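Local coordinates for protein aminoglycoside phosphotransferase (Mycobacterium smegmatis, PDB 6EF6) that phosphorylates (S)-1-amino-2-propanol, serving as the kinase of the aminoacetone utilization microcompartment, at residues 48-53 with 137-142; 67-72 with 125-130; 235-240 with 248-253. One frame throughout, in Å; residues are numbered along the deposited sequence.

Contact 1: 48-53 with 137-142; sequences LLNLSE and PDEESL. With JFN ((2R)-1-methoxypropan-2-amine), chain C.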
loop_
_atom_site.group_PDB
_atom_site.type_symbol
_atom_site.label_atom_id
_atom_site.label_comp_id
_atom_site.label_asym_id
_atom_site.label_seq_id
_atom_site.Cartn_x
_atom_site.Cartn_y
_atom_site.Cartn_z
ATOM N N LEU A 48 -5.649 -1.430 19.787
ATOM C CA LEU A 48 -5.675 -0.924 18.411
ATOM C C LEU A 48 -4.288 -0.459 17.973
ATOM O O LEU A 48 -3.672 0.386 18.626
ATOM C CB LEU A 48 -6.659 0.244 18.291
ATOM C CG LEU A 48 -6.816 0.768 16.850
ATOM C CD1 LEU A 48 -7.409 -0.319 15.937
ATOM C CD2 LEU A 48 -7.654 2.070 16.831
ATOM N N LEU A 49 -3.805 -0.990 16.848
ATOM C CA LEU A 49 -2.492 -0.644 16.316
ATOM C C LEU A 49 -2.605 0.452 15.257
ATOM O O LEU A 49 -3.641 0.621 14.607
ATOM C CB LEU A 49 -1.822 -1.894 15.719
ATOM C CG LEU A 49 -1.584 -3.035 16.717
ATOM C CD1 LEU A 49 -0.864 -4.190 16.032
ATOM C CD2 LEU A 49 -0.797 -2.557 17.951
ATOM N N ASN A 50 -1.523 1.206 15.083
ATOM C CA ASN A 50 -1.515 2.331 14.142
ATOM C C ASN A 50 -1.001 1.880 12.772
ATOM O O ASN A 50 -0.057 2.429 12.207
ATOM C CB ASN A 50 -0.715 3.495 14.703
ATOM C CG ASN A 50 -1.400 4.138 15.875
ATOM O OD1 ASN A 50 -2.581 3.893 16.105
ATOM N ND2 ASN A 50 -0.674 4.942 16.624
ATOM N N LEU A 51 -1.669 0.880 12.248
ATOM C CA LEU A 51 -1.289 0.243 10.998
ATOM C C LEU A 51 -2.559 0.057 10.190
ATOM O O LEU A 51 -3.620 -0.228 10.754
ATOM C CB LEU A 51 -0.681 -1.133 11.263
ATOM C CG LEU A 51 0.442 -1.356 12.291
ATOM C CD1 LEU A 51 0.540 -2.805 12.673
ATOM C CD2 LEU A 51 1.743 -0.873 11.770
ATOM N N SER A 52 -2.452 0.248 8.878
ATOM C CA SER A 52 -3.507 -0.091 7.924
ATOM C C SER A 52 -4.682 0.876 7.932
ATOM O O SER A 52 -4.965 1.476 8.954
ATOM C CB SER A 52 -4.010 -1.519 8.171
ATOM O OG SER A 52 -5.196 -1.765 7.447
ATOM N N GLU A 53 -5.406 0.986 6.817
ATOM C CA GLU A 53 -6.707 1.653 6.828
ATOM C C GLU A 53 -7.791 0.797 7.480
ATOM O O GLU A 53 -8.850 1.319 7.845
ATOM C CB GLU A 53 -7.151 1.951 5.396
ATOM C CG GLU A 53 -6.796 3.314 4.864
ATOM C CD GLU A 53 -7.828 3.810 3.859
ATOM O OE1 GLU A 53 -8.932 4.217 4.284
ATOM O OE2 GLU A 53 -7.542 3.773 2.641
ATOM N N PRO A 137 3.232 -1.961 20.271
ATOM C CA PRO A 137 3.461 -0.520 20.426
ATOM C C PRO A 137 4.692 -0.249 21.280
ATOM O O PRO A 137 4.935 -0.938 22.280
ATOM C CB PRO A 137 2.191 -0.042 21.135
ATOM C CG PRO A 137 1.160 -1.004 20.700
ATOM C CD PRO A 137 1.858 -2.331 20.639
ATOM N N ASP A 138 5.469 0.770 20.897
ATOM C CA ASP A 138 5.234 1.592 19.698
ATOM C C ASP A 138 5.732 0.812 18.485
ATOM O O ASP A 138 6.828 0.255 18.521
ATOM C CB ASP A 138 5.970 2.930 19.784
ATOM C CG ASP A 138 5.409 3.835 20.866
ATOM O OD1 ASP A 138 4.186 3.771 21.119
ATOM O OD2 ASP A 138 6.195 4.609 21.463
ATOM N N GLU A 139 4.914 0.780 17.433
ATOM C CA GLU A 139 5.231 -0.012 16.250
ATOM C C GLU A 139 6.524 0.477 15.616
ATOM O O GLU A 139 6.752 1.679 15.475
ATOM C CB GLU A 139 4.117 0.131 15.223
ATOM C CG GLU A 139 2.765 -0.376 15.689
ATOM C CD GLU A 139 1.934 0.699 16.364
ATOM O OE1 GLU A 139 2.484 1.768 16.698
ATOM O OE2 GLU A 139 0.721 0.490 16.553
ATOM N N GLU A 140 7.351 -0.462 15.181
ATOM C CA GLU A 140 8.655 -0.124 14.640
ATOM C C GLU A 140 8.751 -0.612 13.202
ATOM O O GLU A 140 8.510 -1.794 12.910
ATOM C CB GLU A 140 9.790 -0.697 15.484
ATOM C CG GLU A 140 11.158 -0.192 15.064
ATOM C CD GLU A 140 12.274 -0.689 15.969
ATOM O OE1 GLU A 140 11.970 -1.305 17.015
ATOM O OE2 GLU A 140 13.454 -0.463 15.628
ATOM N N SER A 141 9.092 0.311 12.316
ATOM C CA SER A 141 9.173 0.049 10.890
ATOM C C SER A 141 10.482 0.601 10.331
ATOM O O SER A 141 11.263 1.261 11.021
ATOM C CB SER A 141 8.019 0.739 10.146
ATOM O OG SER A 141 8.161 2.165 10.148
ATOM N N LEU A 142 10.732 0.330 9.052
ATOM C CA LEU A 142 11.794 1.042 8.355
ATOM C C LEU A 142 11.582 2.557 8.446
ATOM O O LEU A 142 10.462 3.051 8.594
ATOM C CB LEU A 142 11.791 0.624 6.883
ATOM C CG LEU A 142 12.159 -0.834 6.578
ATOM C CD1 LEU A 142 12.265 -1.049 5.075
ATOM C CD2 LEU A 142 13.445 -1.282 7.272
HETATM C C07 JFN C . -3.478 6.401 5.197
HETATM C C08 JFN C . -4.329 5.155 1.813
HETATM C C09 JFN C . -3.534 5.572 3.043
HETATM C C15 JFN C . -3.403 4.441 0.843
HETATM N N04 JFN C . -5.346 4.192 2.171
HETATM O O02 JFN C . -4.187 6.362 3.981
#

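Contact 2: 67-72 with 125-130; sequences ILRVHR and HVVHFE. With BEZ (benzoic acid), chain B.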
loop_
_atom_site.group_PDB
_atom_site.type_symbol
_atom_site.label_atom_id
_atom_site.label_comp_id
_atom_site.label_asym_id
_atom_site.label_seq_id
_atom_site.Cartn_x
_atom_site.Cartn_y
_atom_site.Cartn_z
ATOM N N ILE A 67 -2.307 -10.968 15.837
ATOM C CA ILE A 67 -2.817 -9.762 15.197
ATOM C C ILE A 67 -4.143 -10.045 14.506
ATOM O O ILE A 67 -4.249 -10.975 13.691
ATOM C CB ILE A 67 -1.793 -9.172 14.213
ATOM C CG1 ILE A 67 -0.586 -8.672 15.019
ATOM C CG2 ILE A 67 -2.431 -8.054 13.427
ATOM C CD1 ILE A 67 0.612 -8.352 14.175
ATOM N N LEU A 68 -5.151 -9.234 14.799
ATOM C CA LEU A 68 -6.463 -9.401 14.185
ATOM C C LEU A 68 -6.764 -8.206 13.279
ATOM O O LEU A 68 -6.752 -7.058 13.742
ATOM C CB LEU A 68 -7.525 -9.539 15.280
ATOM C CG LEU A 68 -8.892 -9.999 14.834
ATOM C CD1 LEU A 68 -8.867 -11.435 14.386
ATOM C CD2 LEU A 68 -9.866 -9.843 16.018
ATOM N N ARG A 69 -7.026 -8.456 12.001
ATOM C CA ARG A 69 -7.350 -7.411 11.034
ATOM C C ARG A 69 -8.848 -7.421 10.718
ATOM O O ARG A 69 -9.360 -8.403 10.162
ATOM C CB ARG A 69 -6.554 -7.641 9.747
ATOM C CG ARG A 69 -6.829 -6.638 8.643
ATOM C CD ARG A 69 -5.923 -6.919 7.443
ATOM N NE ARG A 69 -6.386 -8.060 6.682
ATOM C CZ ARG A 69 -5.780 -8.502 5.578
ATOM N NH1 ARG A 69 -4.632 -7.955 5.158
ATOM N NH2 ARG A 69 -6.346 -9.470 4.897
ATOM N N VAL A 70 -9.547 -6.334 11.037
ATOM C CA VAL A 70 -10.974 -6.194 10.736
ATOM C C VAL A 70 -11.110 -5.343 9.470
ATOM O O VAL A 70 -10.791 -4.153 9.469
ATOM C CB VAL A 70 -11.741 -5.569 11.908
ATOM C CG1 VAL A 70 -13.230 -5.365 11.548
ATOM C CG2 VAL A 70 -11.644 -6.438 13.161
ATOM N N HIS A 71 -11.602 -5.932 8.382
ATOM C CA HIS A 71 -11.650 -5.225 7.106
ATOM C C HIS A 71 -12.733 -4.165 7.117
ATOM O O HIS A 71 -13.847 -4.378 7.610
ATOM C CB HIS A 71 -11.922 -6.216 5.980
ATOM C CG HIS A 71 -10.741 -7.055 5.636
ATOM N ND1 HIS A 71 -9.902 -6.742 4.595
ATOM C CD2 HIS A 71 -10.243 -8.179 6.197
ATOM C CE1 HIS A 71 -8.927 -7.636 4.543
ATOM N NE2 HIS A 71 -9.124 -8.534 5.490
ATOM N N ARG A 72 -12.400 -2.997 6.588
ATOM C CA ARG A 72 -13.408 -1.976 6.495
ATOM C C ARG A 72 -14.523 -2.410 5.543
ATOM O O ARG A 72 -14.384 -3.343 4.749
ATOM C CB ARG A 72 -12.801 -0.628 6.136
ATOM C CG ARG A 72 -12.140 -0.576 4.816
ATOM C CD ARG A 72 -11.541 0.806 4.676
ATOM N NE ARG A 72 -11.031 1.063 3.341
ATOM C CZ ARG A 72 -9.826 0.696 2.924
ATOM N NH1 ARG A 72 -9.441 0.986 1.690
ATOM N NH2 ARG A 72 -9.005 0.047 3.740
ATOM N N HIS A 125 -15.539 -8.790 7.273
ATOM C CA HIS A 125 -14.549 -9.845 7.142
ATOM C C HIS A 125 -13.351 -9.568 8.046
ATOM O O HIS A 125 -12.947 -8.410 8.248
ATOM C CB HIS A 125 -14.124 -9.981 5.674
ATOM C CG HIS A 125 -15.283 -9.933 4.725
ATOM N ND1 HIS A 125 -16.342 -10.815 4.797
ATOM C CD2 HIS A 125 -15.567 -9.086 3.706
ATOM C CE1 HIS A 125 -17.229 -10.510 3.868
ATOM N NE2 HIS A 125 -16.775 -9.476 3.182
ATOM N N VAL A 126 -12.797 -10.644 8.599
ATOM C CA VAL A 126 -11.711 -10.586 9.563
ATOM C C VAL A 126 -10.662 -11.620 9.168
ATOM O O VAL A 126 -11.005 -12.724 8.746
ATOM C CB VAL A 126 -12.279 -10.854 10.979
ATOM C CG1 VAL A 126 -11.196 -10.783 11.983
ATOM C CG2 VAL A 126 -13.388 -9.832 11.299
ATOM N N VAL A 127 -9.387 -11.264 9.289
ATOM C CA VAL A 127 -8.288 -12.219 9.140
ATOM C C VAL A 127 -7.383 -12.115 10.367
ATOM O O VAL A 127 -7.104 -11.016 10.853
ATOM C CB VAL A 127 -7.489 -12.021 7.822
ATOM C CG1 VAL A 127 -6.425 -13.083 7.716
ATOM C CG2 VAL A 127 -8.399 -12.042 6.636
ATOM N N HIS A 128 -6.957 -13.262 10.890
ATOM C CA HIS A 128 -6.092 -13.367 12.062
ATOM C C HIS A 128 -4.700 -13.769 11.599
ATOM O O HIS A 128 -4.564 -14.683 10.780
ATOM C CB HIS A 128 -6.676 -14.414 13.006
ATOM C CG HIS A 128 -6.120 -14.402 14.397
ATOM N ND1 HIS A 128 -6.584 -15.274 15.360
ATOM C CD2 HIS A 128 -5.198 -13.626 15.011
ATOM C CE1 HIS A 128 -5.958 -15.053 16.499
ATOM N NE2 HIS A 128 -5.120 -14.050 16.324
ATOM N N PHE A 129 -3.674 -13.072 12.077
ATOM C CA PHE A 129 -2.290 -13.354 11.715
ATOM C C PHE A 129 -1.448 -13.643 12.954
ATOM O O PHE A 129 -1.747 -13.152 14.052
ATOM C CB PHE A 129 -1.665 -12.134 11.001
ATOM C CG PHE A 129 -2.334 -11.769 9.690
ATOM C CD1 PHE A 129 -2.054 -12.481 8.528
ATOM C CD2 PHE A 129 -3.216 -10.687 9.619
ATOM C CE1 PHE A 129 -2.651 -12.121 7.311
ATOM C CE2 PHE A 129 -3.831 -10.331 8.428
ATOM C CZ PHE A 129 -3.526 -11.030 7.256
ATOM N N GLU A 130 -0.344 -14.379 12.762
ATOM C CA GLU A 130 0.608 -14.575 13.843
ATOM C C GLU A 130 1.284 -13.251 14.168
ATOM O O GLU A 130 1.321 -12.321 13.347
ATOM C CB GLU A 130 1.653 -15.632 13.478
ATOM C CG GLU A 130 1.051 -17.012 13.225
ATOM C CD GLU A 130 2.081 -18.117 13.067
ATOM O OE1 GLU A 130 3.293 -17.823 13.016
ATOM O OE2 GLU A 130 1.665 -19.293 12.979
HETATM C C BEZ B . -2.395 -6.235 7.802
HETATM O O1 BEZ B . -2.484 -6.874 6.753
HETATM O O2 BEZ B . -3.117 -5.211 7.970
HETATM C C1 BEZ B . -1.426 -6.700 8.835
HETATM C C2 BEZ B . -0.986 -5.836 9.821
HETATM C C3 BEZ B . -0.085 -6.291 10.777
HETATM C C4 BEZ B . 0.379 -7.598 10.729
HETATM C C5 BEZ B . -0.070 -8.463 9.736
HETATM C C6 BEZ B . -0.961 -8.005 8.789
HETATM O O HOH W 1 -15.466 -6.158 5.528
#

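Contact 3: 235-240 with 248-253; sequences ANLLVD and ITVIDF. With NA (sodium ion), chain D; BEZ (benzoic acid), chain B.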
loop_
_atom_site.group_PDB
_atom_site.type_symbol
_atom_site.label_atom_id
_atom_site.label_comp_id
_atom_site.label_asym_id
_atom_site.label_seq_id
_atom_site.Cartn_x
_atom_site.Cartn_y
_atom_site.Cartn_z
ATOM N N ALA A 235 6.286 2.507 6.434
ATOM C CA ALA A 235 5.530 2.099 7.608
ATOM C C ALA A 235 4.977 0.687 7.512
ATOM O O ALA A 235 4.638 0.118 8.541
ATOM C CB ALA A 235 4.338 3.054 7.786
ATOM N N ASN A 236 4.882 0.122 6.304
ATOM C CA ASN A 236 4.371 -1.239 6.120
ATOM C C ASN A 236 5.469 -2.297 6.100
ATOM O O ASN A 236 5.194 -3.472 5.782
ATOM C CB ASN A 236 3.520 -1.310 4.854
ATOM C CG ASN A 236 2.125 -0.787 5.088
ATOM O OD1 ASN A 236 1.668 -0.707 6.232
ATOM N ND2 ASN A 236 1.445 -0.421 4.043
ATOM N N LEU A 237 6.712 -1.962 6.449
ATOM C CA LEU A 237 7.777 -2.948 6.615
ATOM C C LEU A 237 8.207 -2.870 8.069
ATOM O O LEU A 237 8.971 -1.982 8.469
ATOM C CB LEU A 237 8.928 -2.690 5.635
ATOM C CG LEU A 237 8.708 -3.296 4.227
ATOM C CD1 LEU A 237 7.626 -2.562 3.453
ATOM C CD2 LEU A 237 10.007 -3.331 3.439
ATOM N N LEU A 238 7.664 -3.779 8.841
ATOM C CA LEU A 238 7.897 -3.836 10.277
ATOM C C LEU A 238 9.213 -4.540 10.586
ATOM O O LEU A 238 9.602 -5.489 9.911
ATOM C CB LEU A 238 6.752 -4.547 11.028
ATOM C CG LEU A 238 5.394 -3.855 10.881
ATOM C CD1 LEU A 238 4.424 -4.492 11.888
ATOM C CD2 LEU A 238 5.420 -2.349 11.061
ATOM N N VAL A 239 9.916 -4.079 11.624
ATOM C CA VAL A 239 11.237 -4.620 11.938
ATOM C C VAL A 239 11.321 -5.055 13.387
ATOM O O VAL A 239 10.685 -4.475 14.262
ATOM C CB VAL A 239 12.369 -3.618 11.648
ATOM C CG1 VAL A 239 12.385 -3.272 10.219
ATOM C CG2 VAL A 239 12.190 -2.373 12.491
ATOM N N ASP A 240 12.161 -6.052 13.634
ATOM C CA ASP A 240 12.478 -6.479 14.996
ATOM C C ASP A 240 13.750 -5.840 15.546
ATOM O O ASP A 240 14.161 -6.179 16.659
ATOM C CB ASP A 240 12.561 -8.017 15.091
ATOM C CG ASP A 240 13.774 -8.598 14.374
ATOM O OD1 ASP A 240 14.562 -7.816 13.793
ATOM O OD2 ASP A 240 13.937 -9.849 14.395
ATOM N N ILE A 248 12.614 -8.248 8.669
ATOM C CA ILE A 248 11.724 -7.241 8.107
ATOM C C ILE A 248 10.506 -7.951 7.544
ATOM O O ILE A 248 10.627 -8.747 6.603
ATOM C CB ILE A 248 12.420 -6.413 7.014
ATOM C CG1 ILE A 248 13.708 -5.821 7.603
ATOM C CG2 ILE A 248 11.530 -5.317 6.529
ATOM C CD1 ILE A 248 14.748 -5.466 6.551
ATOM N N THR A 249 9.326 -7.653 8.093
ATOM C CA THR A 249 8.087 -8.274 7.625
ATOM C C THR A 249 7.260 -7.280 6.841
ATOM O O THR A 249 6.923 -6.214 7.355
ATOM C CB THR A 249 7.260 -8.788 8.811
ATOM O OG1 THR A 249 8.056 -9.643 9.633
ATOM C CG2 THR A 249 6.081 -9.602 8.351
ATOM N N VAL A 250 6.906 -7.628 5.613
ATOM C CA VAL A 250 6.019 -6.799 4.818
ATOM C C VAL A 250 4.591 -7.096 5.235
ATOM O O VAL A 250 4.193 -8.268 5.275
ATOM C CB VAL A 250 6.188 -7.102 3.322
ATOM C CG1 VAL A 250 5.274 -6.144 2.491
ATOM C CG2 VAL A 250 7.633 -6.962 2.893
ATOM N N ILE A 251 3.855 -6.050 5.635
ATOM C CA ILE A 251 2.489 -6.222 6.102
ATOM C C ILE A 251 1.541 -5.481 5.148
ATOM O O ILE A 251 1.954 -4.767 4.219
ATOM C CB ILE A 251 2.315 -5.739 7.561
ATOM C CG1 ILE A 251 2.538 -4.239 7.682
ATOM C CG2 ILE A 251 3.233 -6.522 8.493
ATOM C CD1 ILE A 251 1.893 -3.626 8.919
ATOM N N ASP A 252 0.237 -5.619 5.403
ATOM C CA ASP A 252 -0.793 -4.798 4.766
ATOM C C ASP A 252 -0.770 -4.925 3.246
ATOM O O ASP A 252 -0.645 -3.947 2.510
ATOM C CB ASP A 252 -0.679 -3.332 5.190
ATOM C CG ASP A 252 -1.888 -2.503 4.769
ATOM O OD1 ASP A 252 -2.882 -3.096 4.323
ATOM O OD2 ASP A 252 -1.820 -1.259 4.881
ATOM N N PHE A 253 -1.007 -6.168 2.808
ATOM C CA PHE A 253 -1.221 -6.492 1.389
ATOM C C PHE A 253 -2.651 -6.160 0.927
ATOM O O PHE A 253 -3.084 -6.624 -0.133
ATOM C CB PHE A 253 -0.859 -7.972 1.091
ATOM C CG PHE A 253 0.597 -8.271 1.005
ATOM C CD1 PHE A 253 1.409 -8.326 2.150
ATOM C CD2 PHE A 253 1.172 -8.636 -0.205
ATOM C CE1 PHE A 253 2.749 -8.653 2.063
ATOM C CE2 PHE A 253 2.524 -8.951 -0.270
ATOM C CZ PHE A 253 3.310 -8.969 0.839
HETATM NA NA NA D . -2.834 0.248 3.022
HETATM C C BEZ B . -2.395 -6.235 7.802
HETATM O O1 BEZ B . -2.484 -6.874 6.753
HETATM O O2 BEZ B . -3.117 -5.211 7.970
HETATM C C1 BEZ B . -1.426 -6.700 8.835
HETATM C C2 BEZ B . -0.986 -5.836 9.821
HETATM C C3 BEZ B . -0.085 -6.291 10.777
HETATM C C4 BEZ B . 0.379 -7.598 10.729
HETATM C C5 BEZ B . -0.070 -8.463 9.736
HETATM C C6 BEZ B . -0.961 -8.005 8.789
HETATM O O HOH W 2 -0.591 -0.035 6.734
HETATM O O HOH W 3 -2.983 -1.584 1.798
HETATM O O HOH W 4 -4.664 -0.715 4.378
HETATM O O HOH W 5 -4.097 1.415 1.940
#

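Contact 1: 48-53 with 137-142
Glu139 carries this contact: its carboxylate reaches the turn at Leu49-Asn50 and takes the backbone N-H of Asn50. The bond from Asn50 N to Glu139 OE2 is 2.8 Å long and almost straight, at 175°, yet the donor meets the oxygen from above the carboxylate plane, 48° out of it. A bend in the chain at chi2 (90°) carries the acid group back to that amide instead of letting it extend away. Glu139 OE2 also lies against Leu49, 3.4 Å from its CA. Nearer the backbone, Glu139 CG is 4.1 Å from Leu51 CD2, a light apolar touch.

Leu49 makes the second part of the interface. The Leu49 and Pro137 side chains cross at about a right angle, and Leu49 CD2 meets the CG-CD side of the proline, 3.7 Å from Pro137 CG. The peptide that follows Pro137 is cis, a sharp bend just before the chain continues to Glu139. Asn50 is the centre of an inverse gamma turn, closed by a weak bond of 3.1 Å from Leu51 N to Leu49 O; Glu139 thus holds the N-H of the turn's central residue.

Beyond the turn, Leu51 and Ser52 touch the bound benzoic acid. The segment 48-53 leads from strand 45-48 toward strand 55-61, the place of the nucleotide-binding loop in the protein kinase-like fold, and Glu139 ties it to the connection between the two lobes.

Contact 2: 67-72 with 125-130
Ile67 O is approached by several groups. Phe129 N donates to it over 2.7 Å at 175°, His128 CA brings a C-H to within 3.4 Å, and His128 CD2, at the edge of its imidazole, lies 3.1 Å from the same oxygen. The neighbouring ring atom, His128 NE2, is hydrogen-bonded to Ser66. Four more backbone bonds continue the ladder, with Ile67 paired to Phe129 and Arg69 to Val127 as hydrogen-bonded pairs; the last, from His71 N to His125 O, lies past the strand end. The strands run antiparallel.

On the face that bears Ile67, Arg69, Val127 and Phe129, the side chains form a pocket wall. Arg69 runs extended through chi2 and bends at chi3 (76°), which brings the guanidinium to the edge of the Phe129 ring, with Phe129 CZ 3.8 Å above the guanidinium centre, the planes 83° apart. The ring therefore presents its edge, not its face, to the charge. Its faces are taken by Val127 CG1 and, opposite, by benzoic acid. Arg69 NH1 donates to O1 of that carboxylate over 2.9 Å, and NH2 makes a salt bridge with Glu84, a pairing that recalls the lysine-glutamate pair of protein kinases, with arginine probably in the lysine's place.

On the other face, beside His128, Leu68 and Val126 pack tightly, Leu68 CD1 3.4 Å from Val126 CG1. Helix 28-35 packs there through Ala31 and Ala34. On the face of Arg69 and Val127, helix 78-94 packs through Ile81, also touching His71 and His125, while strands 55-61 and 112-114 flank the pair in the five-stranded sheet.

Contact 3: 235-240 with 248-253
Asn236 opens the contact by accepting Ile251 N at its carbonyl, with Asn236 O to Ile251 N 2.9 Å at 171°. Packed against that oxygen is Ile251 CG1, 3.4 Å from Asn236 O; a chi1 of 65° sets it between backbone N and carbonyl carbon. The amide of Asn236 crosses the carboxylate of Asp252 with the planes 83° apart. Its ND2 is held by Asp231 O, and a water lies between OD1 and Asp252 OD2 at distances too short to be trusted.

Leu237 then packs its CB and CG on Ile248 and Val250, with Leu237 CB 3.8 Å from Ile248 CG2. Leu238 exchanges two backbone bonds with Thr249, and its CD1 meets Ile251 CD1 at 4.0 Å, crossing at about a right angle. Val239 lies alongside Ile248, pointing the same way.

Past the hairpin, Asp252 has a left-handed backbone, and its OD2 binds sodium at 2.6 Å together with Asp231 and three waters. The sequence and placement match the catalytic-loop asparagine and DFG aspartate of protein kinases. The arrangement is consistent with a cation site like the magnesium sites of those enzymes, though here sodium is held by Asp231 and Asp252.

From the N terminus, the chain passes 48-53, turns back through strand 55-61 and enters 67-72. Contact 2 closes a loop holding helix 78-94 and strand 112-114, and it is nested inside the longer loop that contact 1 closes at 137-142. Contact 3 follows in series as a short hairpin, after helices 147-163 and 198-218. Contacts 1 and 3 adjoin: Glu140 and Leu142 have probable backbone bonds to Val239 and Leu237, tying the interlobe connection to the hairpin. Contacts 1 and 2 meet in a long, weak ion pair of Glu53 with Arg72. Contacts 2 and 3 do not touch directly, but both reach the benzoic acid in the cleft between the lobes.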